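Local coordinates for protein dihydrodipicolinate synthase (Agrobacterium tumefaciens, PDB 3B4U) that probably catalyses the condensation of pyruvate with aspartate semialdehyde in lysine biosynthesis, as a TIM-barrel lyase of the dihydrodipicolinate synthase family, at residues L242-T247 against R279-A284; A214-Q219 against K251-H256; F44-E49 against L137-P142. All blocks are in the same frame, centred on the assembly; numbering follows the deposited sequence. Where two conformers were deposited one is given.

Overall arrangement
From the N terminus, contact 3 forms first: it joins the loop after strand 40-43 to the end of strand 136-140, closing a long loop that takes in strands 75-79 and 101-104 and the helices between. It is finished before the other two begin. Contact 2 then opens at 214-219, just beyond the last barrel strand, and closes at 251-256; contact 1 opens inside that span at 242-247 and closes at 279-284, so the two cross. The turn after strand 208-211 packs on helix 246-258, while the turn entering that helix packs on helix 275-289. A salt bridge from K251 to E49 links this helical region back to the loop of contact 3.

Contact 1: L242-T247 against R279-A284; sequences LKFPVT and RQIEGA
F244 and I281 mark the closest approach of the two backbones, with CA atoms 8.4 Å apart, where the turn leading into helix 246-258 runs past one side of helix 275-289. Side chains bridge that gap, and F244 does most of the work. Its ring stands on the helix with one face turned to I281, whose CG1 lies 3.5 Å above the ring plane, offset toward the rim. This is a CH-pi contact, 21° off the ring normal, and its shortest approach is CD2 of F244 to CG1 of I281 at 3.5 Å. CD1 of I281 reaches further back along the ring to CG of F244, at 3.8 Å, because the two side chains slide past each other in opposite directions. On the opposite face sits CB of K243, above the ring centre, so the ring is sandwiched between its own neighbour and the helix. Q280 approaches near CZ, but the position of its amide at the ring edge is doubtful, since the residue was modelled in two conformers. I281 also reaches A249, V252 and L253 of helix 246-258. The chemistry is mainly dispersion, with ring pi electrons facing aliphatic C-H groups: it holds the turn just before helix 246-258 against helix 275-289 by shape, without a directional polar bond between the two segments.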
ATOM      1  N   LEU B 242      -8.948  22.523  -3.620  1.00 13.19           N
ATOM      2  CA  LEU B 242      -9.463  21.210  -4.079  1.00 14.86           C
ATOM      3  C   LEU B 242      -9.206  20.964  -5.551  1.00 15.76           C
ATOM      4  O   LEU B 242      -9.256  19.816  -5.986  1.00 18.35           O
ATOM      5  CB  LEU B 242     -10.972  21.075  -3.852  1.00 14.63           C
ATOM      6  CG  LEU B 242     -11.398  20.942  -2.402  1.00 14.74           C
ATOM      7  CD1 LEU B 242     -12.886  21.109  -2.309  1.00 16.37           C
ATOM      8  CD2 LEU B 242     -10.971  19.606  -1.811  1.00 16.72           C
ATOM      9  N   LYS B 243      -9.028  22.035  -6.313  1.00 16.78           N
ATOM     10  CA  LYS B 243      -8.741  21.978  -7.712  1.00 17.97           C
ATOM     11  C   LYS B 243      -7.409  21.260  -7.979  1.00 17.29           C
ATOM     12  O   LYS B 243      -7.196  20.876  -9.111  1.00 19.10           O
ATOM     13  CB  LYS B 243      -8.666  23.406  -8.318  1.00 18.54           C
ATOM     14  CG  LYS B 243      -9.994  24.145  -8.507  1.00 20.44           C
ATOM     15  CD  LYS B 243      -9.745  25.471  -9.218  1.00 21.13           C
ATOM     16  CE  LYS B 243     -11.038  26.199  -9.567  1.00 23.22           C
ATOM     17  NZ  LYS B 243     -11.879  26.461  -8.377  1.00 26.71           N
ATOM     18  N   PHE B 244      -6.530  21.089  -6.965  1.00 16.04           N
ATOM     19  CA  PHE B 244      -5.129  20.661  -7.159  1.00 15.77           C
ATOM     20  C   PHE B 244      -4.817  19.448  -6.270  1.00 15.17           C
ATOM     21  O   PHE B 244      -5.396  19.303  -5.193  1.00 14.56           O
ATOM     22  CB  PHE B 244      -4.194  21.849  -6.847  1.00 16.90           C
ATOM     23  CG  PHE B 244      -4.632  23.159  -7.463  1.00 15.98           C
ATOM     24  CD1 PHE B 244      -4.417  23.416  -8.816  1.00 18.26           C
ATOM     25  CD2 PHE B 244      -5.247  24.137  -6.704  1.00 17.90           C
ATOM     26  CE1 PHE B 244      -4.839  24.621  -9.383  1.00 18.50           C
ATOM     27  CE2 PHE B 244      -5.672  25.339  -7.270  1.00 17.96           C
ATOM     28  CZ  PHE B 244      -5.462  25.578  -8.607  1.00 19.85           C
ATOM     29  N   PRO B 245      -3.889  18.542  -6.689  1.00 15.04           N
ATOM     30  CA  PRO B 245      -3.462  17.467  -5.777  1.00 14.56           C
ATOM     31  C   PRO B 245      -2.988  18.013  -4.436  1.00 12.44           C
ATOM     32  O   PRO B 245      -2.260  18.985  -4.393  1.00 11.98           O
ATOM     33  CB  PRO B 245      -2.324  16.765  -6.557  1.00 14.76           C
ATOM     34  CG  PRO B 245      -2.786  16.888  -7.945  1.00 16.37           C
ATOM     35  CD  PRO B 245      -3.236  18.360  -8.000  1.00 15.49           C
ATOM     36  N   VAL B 246      -3.442  17.401  -3.357  1.00 11.77           N
ATOM     37  CA  VAL B 246      -3.357  18.056  -2.046  1.00 11.30           C
ATOM     38  C   VAL B 246      -1.918  18.252  -1.569  1.00  9.50           C
ATOM     39  O   VAL B 246      -1.536  19.359  -1.178  1.00  9.00           O
ATOM     40  CB  VAL B 246      -4.197  17.298  -0.959  1.00 12.76           C
ATOM     41  CG1 VAL B 246      -4.166  18.019   0.366  1.00 14.90           C
ATOM     42  CG2 VAL B 246      -5.635  17.058  -1.373  1.00 15.96           C
ATOM     43  N   THR B 247      -1.122  17.192  -1.579  1.00  9.31           N
ATOM     44  CA  THR B 247       0.205  17.286  -1.032  1.00  9.04           C
ATOM     45  C   THR B 247       1.119  18.188  -1.869  1.00  8.39           C
ATOM     46  O   THR B 247       1.795  19.071  -1.329  1.00  8.39           O
ATOM     47  CB  THR B 247       0.770  15.878  -0.773  1.00  9.26           C
ATOM     48  OG1 THR B 247      -0.072  15.232   0.208  1.00 11.81           O
ATOM     49  CG2 THR B 247       2.215  15.945  -0.272  1.00 10.97           C
ATOM     50  N   ARG B 279       0.710  29.669  -9.678  1.00 11.37           N
ATOM     51  CA  ARG B 279       0.271  31.046  -9.554  1.00 12.19           C
ATOM     52  C   ARG B 279      -1.175  31.107  -9.060  1.00 11.39           C
ATOM     53  O   ARG B 279      -1.531  31.995  -8.270  1.00 12.13           O
ATOM     54  CB  ARG B 279       0.450  31.778 -10.879  1.00 13.43           C
ATOM     55  CG  ARG B 279       1.932  31.995 -11.250  1.00 21.04           C
ATOM     56  CD  ARG B 279       2.651  33.050 -10.403  1.00 27.43           C
ATOM     57  NE  ARG B 279       1.983  34.358 -10.473  1.00 30.70           N
ATOM     58  CZ  ARG B 279       2.428  35.491  -9.917  1.00 29.92           C
ATOM     59  NH1 ARG B 279       3.578  35.529  -9.247  1.00 31.74           N
ATOM     60  NH2 ARG B 279       1.715  36.604 -10.052  1.00 32.14           N
ATOM     61  N   GLN B 280      -2.012  30.176  -9.477  1.00 11.38           N
ATOM     62  CA  GLN B 280      -3.399  30.148  -9.000  0.50 11.88           C
ATOM     63  C   GLN B 280      -3.452  29.833  -7.502  1.00 11.74           C
ATOM     64  O   GLN B 280      -4.211  30.454  -6.733  1.00 12.10           O
ATOM     65  CB  GLN B 280      -4.208  29.134  -9.795  0.50 12.26           C
ATOM     66  CG  GLN B 280      -4.340  29.438 -11.283  0.50 13.74           C
ATOM     67  CD  GLN B 280      -5.118  28.377 -12.028  0.50 15.15           C
ATOM     68  OE1 GLN B 280      -6.212  27.993 -11.608  0.50 18.50           O
ATOM     69  NE2 GLN B 280      -4.572  27.917 -13.159  0.50 18.23           N
ATOM     70  N   ILE B 281      -2.626  28.889  -7.069  1.00 10.57           N
ATOM     71  CA  ILE B 281      -2.578  28.510  -5.654  1.00 10.85           C
ATOM     72  C   ILE B 281      -2.070  29.659  -4.790  1.00 10.14           C
ATOM     73  O   ILE B 281      -2.657  30.003  -3.762  1.00 10.63           O
ATOM     74  CB  ILE B 281      -1.674  27.303  -5.510  1.00 10.78           C
ATOM     75  CG1 ILE B 281      -2.364  26.067  -6.080  1.00 11.71           C
ATOM     76  CG2 ILE B 281      -1.297  27.045  -4.042  1.00 12.14           C
ATOM     77  CD1 ILE B 281      -1.402  24.888  -6.310  1.00 12.63           C
ATOM     78  N   GLU B 282      -1.016  30.306  -5.248  1.00 10.21           N
ATOM     79  CA  GLU B 282      -0.476  31.451  -4.520  1.00 11.40           C
ATOM     80  C   GLU B 282      -1.497  32.579  -4.457  1.00 11.59           C
ATOM     81  O   GLU B 282      -1.644  33.218  -3.429  1.00 11.13           O
ATOM     82  CB  GLU B 282       0.833  31.922  -5.159  1.00 11.30           C
ATOM     83  CG  GLU B 282       1.971  30.893  -5.027  1.00 12.68           C
ATOM     84  CD  GLU B 282       3.132  31.149  -5.949  1.00 16.19           C
ATOM     85  OE1 GLU B 282       3.075  32.097  -6.735  1.00 18.98           O
ATOM     86  OE2 GLU B 282       4.104  30.373  -5.881  1.00 19.46           O
ATOM     87  N   GLY B 283      -2.226  32.790  -5.539  1.00 11.43           N
ATOM     88  CA  GLY B 283      -3.236  33.841  -5.574  1.00 12.03           C
ATOM     89  C   GLY B 283      -4.370  33.577  -4.598  1.00 12.08           C
ATOM     90  O   GLY B 283      -4.848  34.500  -3.922  1.00 12.47           O
ATOM     91  N   ALA B 284      -4.818  32.322  -4.531  1.00 11.65           N
ATOM     92  CA  ALA B 284      -5.867  31.934  -3.589  1.00 11.49           C
ATOM     93  C   ALA B 284      -5.411  32.178  -2.144  1.00 10.89           C
ATOM     94  O   ALA B 284      -6.176  32.689  -1.307  1.00 10.98           O
ATOM     95  CB  ALA B 284      -6.229  30.529  -3.780  1.00 13.04           C
TER

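Contact 2: A214-Q219 against K251-H256; sequences ANFLTQ and KVLVSH
N215 makes the first touch, laying its CB against CG2 of V254 at 3.6 Å. The aliphatic root of this side chain serves the packing while its amide bonds elsewhere: OD1 to NE2 of H29, ND2 to the carbonyl oxygens of A10 and G212. F216 comes next and carries the contact. Its CG lies between the backbone N and the carbonyl carbon (chi1 63°), which swings the ring across L253. CB of L253 then sits 3.6 Å above the ring plane, over the centre and only 1° off the normal, a CH-pi contact almost exactly along the ring normal. Further out along the leucine, CD1 meets CZ of F216 at 3.6 Å, so L253 follows the ring from its middle to its far rim. V254 adds a looser touch, with its CG2 4.3 Å from CD2 of F216. V250 and T257 of the same helix and L237 of helix 232-240 pack on the phenylalanine too. L217, at the N-cap position of helix 218-225, directs its side chain to L237, I234 and F289 instead. T218 opens that helix and steadies the turn: its OG1 donates to the carbonyl oxygen of A214 at 2.7 Å, tilted 19° from the carbonyl plane. The segment thus leaves barrel strand 208-211, turns, and enters the next helix with helix 246-258 against it. Apolar surface does the joining across this buried interface, while the polar groups brace the turn and link it to its surroundings: N215 finds its partners in A10, G212 and H29, and T218 bonds within the turn.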
ATOM      1  N   ALA B 214      -0.699  23.321   8.612  1.00  6.28           N
ATOM      2  CA  ALA B 214       0.213  23.794   9.632  1.00  6.99           C
ATOM      3  C   ALA B 214       1.675  23.828   9.172  1.00  6.63           C
ATOM      4  O   ALA B 214       2.493  24.414   9.866  1.00  7.58           O
ATOM      5  CB  ALA B 214       0.096  22.948  10.919  1.00  7.60           C
ATOM      6  N   ASN B 215       1.995  23.272   8.008  1.00  6.39           N
ATOM      7  CA  ASN B 215       3.338  23.469   7.441  1.00  6.73           C
ATOM      8  C   ASN B 215       3.577  24.918   7.014  1.00  6.64           C
ATOM      9  O   ASN B 215       4.734  25.312   6.895  1.00  7.37           O
ATOM     10  CB  ASN B 215       3.542  22.595   6.211  1.00  6.25           C
ATOM     11  CG  ASN B 215       3.792  21.144   6.542  1.00  5.73           C
ATOM     12  OD1 ASN B 215       4.913  20.782   6.925  1.00  6.25           O
ATOM     13  ND2 ASN B 215       2.788  20.321   6.366  1.00  6.64           N
ATOM     14  N   PHE B 216       2.524  25.708   6.796  1.00  6.34           N
ATOM     15  CA  PHE B 216       2.688  27.062   6.281  1.00  6.93           C
ATOM     16  C   PHE B 216       1.795  28.101   6.919  1.00  7.40           C
ATOM     17  O   PHE B 216       2.009  29.273   6.631  1.00  8.23           O
ATOM     18  CB  PHE B 216       2.612  27.092   4.740  1.00  7.26           C
ATOM     19  CG  PHE B 216       1.294  26.652   4.208  1.00  6.76           C
ATOM     20  CD1 PHE B 216       0.255  27.564   4.046  1.00  7.78           C
ATOM     21  CD2 PHE B 216       1.065  25.349   3.846  1.00  6.86           C
ATOM     22  CE1 PHE B 216      -0.973  27.175   3.591  1.00  8.31           C
ATOM     23  CE2 PHE B 216      -0.176  24.956   3.391  1.00  7.85           C
ATOM     24  CZ  PHE B 216      -1.200  25.883   3.259  1.00  8.09           C
ATOM     25  N   LEU B 217       0.846  27.710   7.764  1.00  6.95           N
ATOM     26  CA  LEU B 217      -0.007  28.637   8.534  1.00  7.21           C
ATOM     27  C   LEU B 217      -0.081  28.103   9.964  1.00  7.21           C
ATOM     28  O   LEU B 217      -1.155  27.778  10.490  1.00  7.76           O
ATOM     29  CB  LEU B 217      -1.391  28.812   7.912  1.00  8.02           C
ATOM     30  CG  LEU B 217      -1.455  29.668   6.648  1.00  8.36           C
ATOM     31  CD1 LEU B 217      -2.817  29.440   5.950  1.00  9.71           C
ATOM     32  CD2 LEU B 217      -1.245  31.141   6.971  1.00 10.42           C
ATOM     33  N   THR B 218       1.072  27.928  10.588  1.00  7.67           N
ATOM     34  CA  THR B 218       1.126  27.231  11.873  1.00  7.75           C
ATOM     35  C   THR B 218       0.290  27.898  12.961  1.00  7.21           C
ATOM     36  O   THR B 218      -0.510  27.231  13.618  1.00  7.33           O
ATOM     37  CB  THR B 218       2.566  27.063  12.350  1.00  7.52           C
ATOM     38  OG1 THR B 218       3.365  26.478  11.308  1.00  8.61           O
ATOM     39  CG2 THR B 218       2.574  26.174  13.570  1.00  8.99           C
ATOM     40  N   GLN B 219       0.498  29.206  13.157  1.00  8.18           N
ATOM     41  CA  GLN B 219      -0.249  29.899  14.197  1.00  9.19           C
ATOM     42  C   GLN B 219      -1.751  29.853  13.972  1.00  8.55           C
ATOM     43  O   GLN B 219      -2.528  29.690  14.913  1.00  8.14           O
ATOM     44  CB  GLN B 219       0.229  31.347  14.318  1.00 10.64           C
ATOM     45  CG  GLN B 219       1.445  31.490  15.188  1.00 14.68           C
ATOM     46  CD  GLN B 219       1.088  31.287  16.647  1.00 17.22           C
ATOM     47  OE1 GLN B 219       0.249  32.022  17.197  1.00 22.18           O
ATOM     48  NE2 GLN B 219       1.723  30.336  17.303  1.00 18.99           N
ATOM     49  N   LYS B 251       2.927  21.793  -0.545  1.00  8.24           N
ATOM     50  CA  LYS B 251       4.341  22.112  -0.744  1.00  8.85           C
ATOM     51  C   LYS B 251       4.561  23.434  -1.481  1.00  8.52           C
ATOM     52  O   LYS B 251       5.460  24.200  -1.136  1.00  8.71           O
ATOM     53  CB  LYS B 251       5.040  20.943  -1.427  1.00  9.17           C
ATOM     54  CG  LYS B 251       5.197  19.713  -0.516  1.00 10.30           C
ATOM     55  CD  LYS B 251       5.894  18.543  -1.238  1.00 10.10           C
ATOM     56  CE  LYS B 251       7.289  18.331  -0.688  1.00  8.69           C
ATOM     57  NZ  LYS B 251       7.955  17.193  -1.360  1.00  7.75           N
ATOM     58  N   VAL B 252       3.709  23.722  -2.461  1.00  9.07           N
ATOM     59  CA  VAL B 252       3.767  25.024  -3.143  1.00  9.33           C
ATOM     60  C   VAL B 252       3.630  26.162  -2.124  1.00  9.22           C
ATOM     61  O   VAL B 252       4.332  27.144  -2.195  1.00  8.84           O
ATOM     62  CB  VAL B 252       2.643  25.120  -4.224  1.00 10.27           C
ATOM     63  CG1 VAL B 252       2.420  26.554  -4.678  1.00 11.11           C
ATOM     64  CG2 VAL B 252       2.913  24.243  -5.428  1.00 12.92           C
ATOM     65  N   LEU B 253       2.736  26.008  -1.156  1.00  7.99           N
ATOM     66  CA  LEU B 253       2.532  27.060  -0.168  1.00  7.99           C
ATOM     67  C   LEU B 253       3.616  27.115   0.897  1.00  7.90           C
ATOM     68  O   LEU B 253       3.910  28.189   1.405  1.00  8.42           O
ATOM     69  CB  LEU B 253       1.115  26.994   0.403  1.00  8.67           C
ATOM     70  CG  LEU B 253       0.066  27.398  -0.649  1.00  8.46           C
ATOM     71  CD1 LEU B 253      -1.336  27.259  -0.073  1.00 10.35           C
ATOM     72  CD2 LEU B 253       0.257  28.847  -1.135  1.00  9.45           C
ATOM     73  N   VAL B 254       4.273  25.997   1.205  1.00  8.10           N
ATOM     74  CA  VAL B 254       5.491  26.067   2.012  1.00  8.26           C
ATOM     75  C   VAL B 254       6.528  26.914   1.273  1.00  8.52           C
ATOM     76  O   VAL B 254       7.110  27.822   1.860  1.00  8.87           O
ATOM     77  CB  VAL B 254       6.065  24.679   2.358  1.00  8.33           C
ATOM     78  CG1 VAL B 254       7.336  24.857   3.163  1.00  8.98           C
ATOM     79  CG2 VAL B 254       5.018  23.894   3.147  1.00  8.15           C
ATOM     80  N   SER B 255       6.732  26.657  -0.017  1.00  9.03           N
ATOM     81  CA  SER B 255       7.661  27.463  -0.825  0.50  9.37           C
ATOM     82  C   SER B 255       7.242  28.931  -0.821  1.00  9.87           C
ATOM     83  O   SER B 255       8.081  29.822  -0.655  1.00 11.22           O
ATOM     84  CB  SER B 255       7.731  26.947  -2.262  0.50  9.64           C
ATOM     85  OG  SER B 255       8.557  25.806  -2.351  0.50  9.83           O
ATOM     86  N   HIS B 256       5.948  29.205  -1.022  1.00  9.85           N
ATOM     87  CA  HIS B 256       5.469  30.574  -1.132  1.00 10.18           C
ATOM     88  C   HIS B 256       5.669  31.354   0.143  1.00 10.79           C
ATOM     89  O   HIS B 256       6.082  32.520   0.109  1.00 13.01           O
ATOM     90  CB  HIS B 256       4.004  30.522  -1.518  1.00 10.21           C
ATOM     91  CG  HIS B 256       3.379  31.857  -1.779  1.00 10.85           C
ATOM     92  ND1 HIS B 256       3.873  32.756  -2.704  1.00 11.99           N
ATOM     93  CD2 HIS B 256       2.244  32.395  -1.281  1.00 11.51           C
ATOM     94  CE1 HIS B 256       3.077  33.810  -2.720  1.00 11.56           C
ATOM     95  NE2 HIS B 256       2.078  33.612  -1.879  1.00 12.51           N
TER

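Contact 3: F44-E49 against L137-P142; sequences FGTTGE and LVYNIP
T46 and Y139 meet through their hydroxyls, OG1 of T46 lying 2.8 Å from OH of Y139 in a hydrogen bond that either could donate. T46 has the most surface buried here. Its OG1 stands beside the backbone N and anti to the carbonyl carbon (chi1 -59°), which brings the hydroxyl to the edge of the tyrosine ring, near its plane and 3.5 Å from CE2 of Y139. A water completes a second route between the same two residues: it accepts from N of T46 at 3.1 Å and is also bonded to OH of Y139. The phenol oxygen is therefore gripped from two directions by one residue, directly and through the water. I141 supports both partners: its CD1 approaches OG1 of T46 at 4.0 Å, while its CG2 covers one face of the Y139 ring over its centre. T46 also begins a type I turn, closed by N of E49 on O of T46. Y109 of the second subunit bonds to OG1 of T46 as well, and it packs on Y139 and I141. This threonine with two tyrosines, one from a neighbouring subunit, matches the proton-relay triad known in this family, so the site is probably catalytic; K169, which Y139 touches, is probably the Schiff-base lysine. Within the barrel, strand 136-140 runs between strands 101-104 and 165-170 and leads to I141 at the N-cap of helix 142-145, while the 44-49 loop that meets it lies between strand 40-43 and helix 57-67.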
ATOM      1  N   PHE B  44       6.658  11.299   7.867  1.00  5.24           N
ATOM      2  CA  PHE B  44       6.284  10.133   7.083  1.00  5.93           C
ATOM      3  C   PHE B  44       4.781   9.902   7.109  1.00  6.04           C
ATOM      4  O   PHE B  44       4.335   8.761   6.950  1.00  6.36           O
ATOM      5  CB  PHE B  44       7.046   8.829   7.490  1.00  6.15           C
ATOM      6  CG  PHE B  44       8.459   9.045   7.967  1.00  6.38           C
ATOM      7  CD1 PHE B  44       9.405   9.668   7.189  1.00  7.47           C
ATOM      8  CD2 PHE B  44       8.843   8.543   9.208  1.00  7.13           C
ATOM      9  CE1 PHE B  44      10.680   9.842   7.658  1.00  7.96           C
ATOM     10  CE2 PHE B  44      10.163   8.716   9.646  1.00  7.24           C
ATOM     11  CZ  PHE B  44      11.042   9.361   8.873  1.00  8.01           C
ATOM     12  N   GLY B  45       3.976  10.951   7.281  1.00  5.59           N
ATOM     13  CA  GLY B  45       2.537  10.824   7.074  1.00  6.54           C
ATOM     14  C   GLY B  45       2.197  11.035   5.612  1.00  6.13           C
ATOM     15  O   GLY B  45       3.071  11.126   4.750  1.00  6.41           O
ATOM     16  N   THR B  46       0.910  11.186   5.330  1.00  6.44           N
ATOM     17  CA  THR B  46       0.447  11.372   3.971  1.00  6.62           C
ATOM     18  C   THR B  46       1.070  12.627   3.343  1.00  6.64           C
ATOM     19  O   THR B  46       1.587  12.584   2.227  1.00  6.86           O
ATOM     20  CB  THR B  46      -1.075  11.431   3.959  1.00  7.04           C
ATOM     21  OG1 THR B  46      -1.608  10.215   4.513  1.00  7.09           O
ATOM     22  CG2 THR B  46      -1.635  11.631   2.559  1.00  8.36           C
ATOM     23  N   THR B  47       1.030  13.741   4.072  1.00  6.66           N
ATOM     24  CA  THR B  47       1.562  15.014   3.598  1.00  6.50           C
ATOM     25  C   THR B  47       3.072  15.009   3.469  1.00  6.58           C
ATOM     26  O   THR B  47       3.652  15.777   2.719  1.00  7.43           O
ATOM     27  CB  THR B  47       1.071  16.168   4.509  1.00  7.24           C
ATOM     28  OG1 THR B  47      -0.350  16.063   4.658  1.00  8.86           O
ATOM     29  CG2 THR B  47       1.421  17.521   3.915  1.00  8.48           C
ATOM     30  N   GLY B  48       3.705  14.127   4.221  1.00  5.91           N
ATOM     31  CA  GLY B  48       5.128  13.841   4.129  1.00  5.84           C
ATOM     32  C   GLY B  48       5.483  12.882   3.032  1.00  5.31           C
ATOM     33  O   GLY B  48       6.655  12.498   2.957  1.00  5.88           O
ATOM     34  N   GLU B  49       4.550  12.434   2.212  1.00  5.45           N
ATOM     35  CA  GLU B  49       4.852  11.446   1.200  1.00  5.56           C
ATOM     36  C   GLU B  49       5.506  10.223   1.833  1.00  5.54           C
ATOM     37  O   GLU B  49       6.368   9.562   1.262  1.00  5.64           O
ATOM     38  CB  GLU B  49       5.713  12.022   0.067  1.00  5.65           C
ATOM     39  CG  GLU B  49       5.007  13.118  -0.686  1.00  6.01           C
ATOM     40  CD  GLU B  49       5.944  13.908  -1.560  1.00  6.61           C
ATOM     41  OE1 GLU B  49       6.336  13.377  -2.628  1.00  6.95           O
ATOM     42  OE2 GLU B  49       6.261  15.065  -1.194  1.00  7.00           O
ATOM     43  N   LEU B 137      -1.748   5.964  17.485  1.00  5.54           N
ATOM     44  CA  LEU B 137      -2.874   6.711  16.945  1.00  5.82           C
ATOM     45  C   LEU B 137      -3.296   6.017  15.670  1.00  5.75           C
ATOM     46  O   LEU B 137      -2.525   5.944  14.705  1.00  6.87           O
ATOM     47  CB  LEU B 137      -2.447   8.141  16.604  1.00  5.50           C
ATOM     48  CG  LEU B 137      -1.810   8.903  17.765  1.00  6.46           C
ATOM     49  CD1 LEU B 137      -1.202  10.219  17.251  1.00  7.69           C
ATOM     50  CD2 LEU B 137      -2.801   9.145  18.890  1.00  8.24           C
ATOM     51  N   VAL B 138      -4.499   5.444  15.604  1.00  5.51           N
ATOM     52  CA  VAL B 138      -4.919   4.754  14.394  1.00  5.38           C
ATOM     53  C   VAL B 138      -5.443   5.772  13.388  1.00  5.57           C
ATOM     54  O   VAL B 138      -6.131   6.729  13.728  1.00  5.99           O
ATOM     55  CB  VAL B 138      -5.919   3.615  14.712  1.00  5.83           C
ATOM     56  CG1 VAL B 138      -5.215   2.552  15.545  1.00  7.71           C
ATOM     57  CG2 VAL B 138      -7.186   4.106  15.357  1.00  7.38           C
ATOM     58  N   TYR B 139      -5.104   5.540  12.125  1.00  5.20           N
ATOM     59  CA  TYR B 139      -5.269   6.575  11.080  1.00  5.83           C
ATOM     60  C   TYR B 139      -6.442   6.239  10.171  1.00  5.52           C
ATOM     61  O   TYR B 139      -6.395   5.278   9.410  1.00  6.14           O
ATOM     62  CB  TYR B 139      -3.959   6.665  10.288  1.00  6.34           C
ATOM     63  CG  TYR B 139      -3.774   7.841   9.373  1.00  6.30           C
ATOM     64  CD1 TYR B 139      -4.596   8.967   9.369  1.00  6.88           C
ATOM     65  CD2 TYR B 139      -2.694   7.835   8.492  1.00  6.87           C
ATOM     66  CE1 TYR B 139      -4.323  10.052   8.516  1.00  7.79           C
ATOM     67  CE2 TYR B 139      -2.398   8.914   7.683  1.00  7.93           C
ATOM     68  CZ  TYR B 139      -3.216  10.015   7.711  1.00  8.00           C
ATOM     69  OH  TYR B 139      -2.936  11.057   6.856  1.00  9.56           O
ATOM     70  N   ASN B 140      -7.494   7.040  10.288  1.00  5.74           N
ATOM     71  CA  ASN B 140      -8.703   6.881   9.504  1.00  5.76           C
ATOM     72  C   ASN B 140      -8.714   7.883   8.356  1.00  5.73           C
ATOM     73  O   ASN B 140      -9.105   9.039   8.519  1.00  6.81           O
ATOM     74  CB  ASN B 140      -9.937   7.097  10.395  1.00  6.22           C
ATOM     75  CG  ASN B 140     -11.222   6.797   9.672  1.00  6.32           C
ATOM     76  OD1 ASN B 140     -11.330   5.780   9.020  1.00  7.01           O
ATOM     77  ND2 ASN B 140     -12.225   7.668   9.813  1.00  7.76           N
ATOM     78  N   ILE B 141      -8.275   7.431   7.200  1.00  6.06           N
ATOM     79  CA  ILE B 141      -8.183   8.285   6.009  1.00  7.10           C
ATOM     80  C   ILE B 141      -8.694   7.518   4.793  1.00  6.98           C
ATOM     81  O   ILE B 141      -7.965   7.215   3.838  1.00  7.69           O
ATOM     82  CB  ILE B 141      -6.783   8.913   5.860  1.00  7.47           C
ATOM     83  CG1 ILE B 141      -6.800   9.958   4.729  1.00  8.50           C
ATOM     84  CG2 ILE B 141      -5.668   7.871   5.711  1.00  8.34           C
ATOM     85  CD1 ILE B 141      -5.572  10.818   4.677  1.00 10.93           C
ATOM     86  N   PRO B 142      -9.986   7.190   4.805  1.00  7.73           N
ATOM     87  CA  PRO B 142     -10.521   6.308   3.769  1.00  9.15           C
ATOM     88  C   PRO B 142     -10.427   6.865   2.348  1.00  9.02           C
ATOM     89  O   PRO B 142     -10.405   6.101   1.401  1.00 10.24           O
ATOM     90  CB  PRO B 142     -11.974   6.091   4.213  1.00 10.46           C
ATOM     91  CG  PRO B 142     -12.260   7.196   5.143  1.00 10.25           C
ATOM     92  CD  PRO B 142     -10.992   7.487   5.842  1.00  8.36           C
TER
HETATM   93  O   HOH W   1      -0.518  12.192   7.846  1.00 16.76           O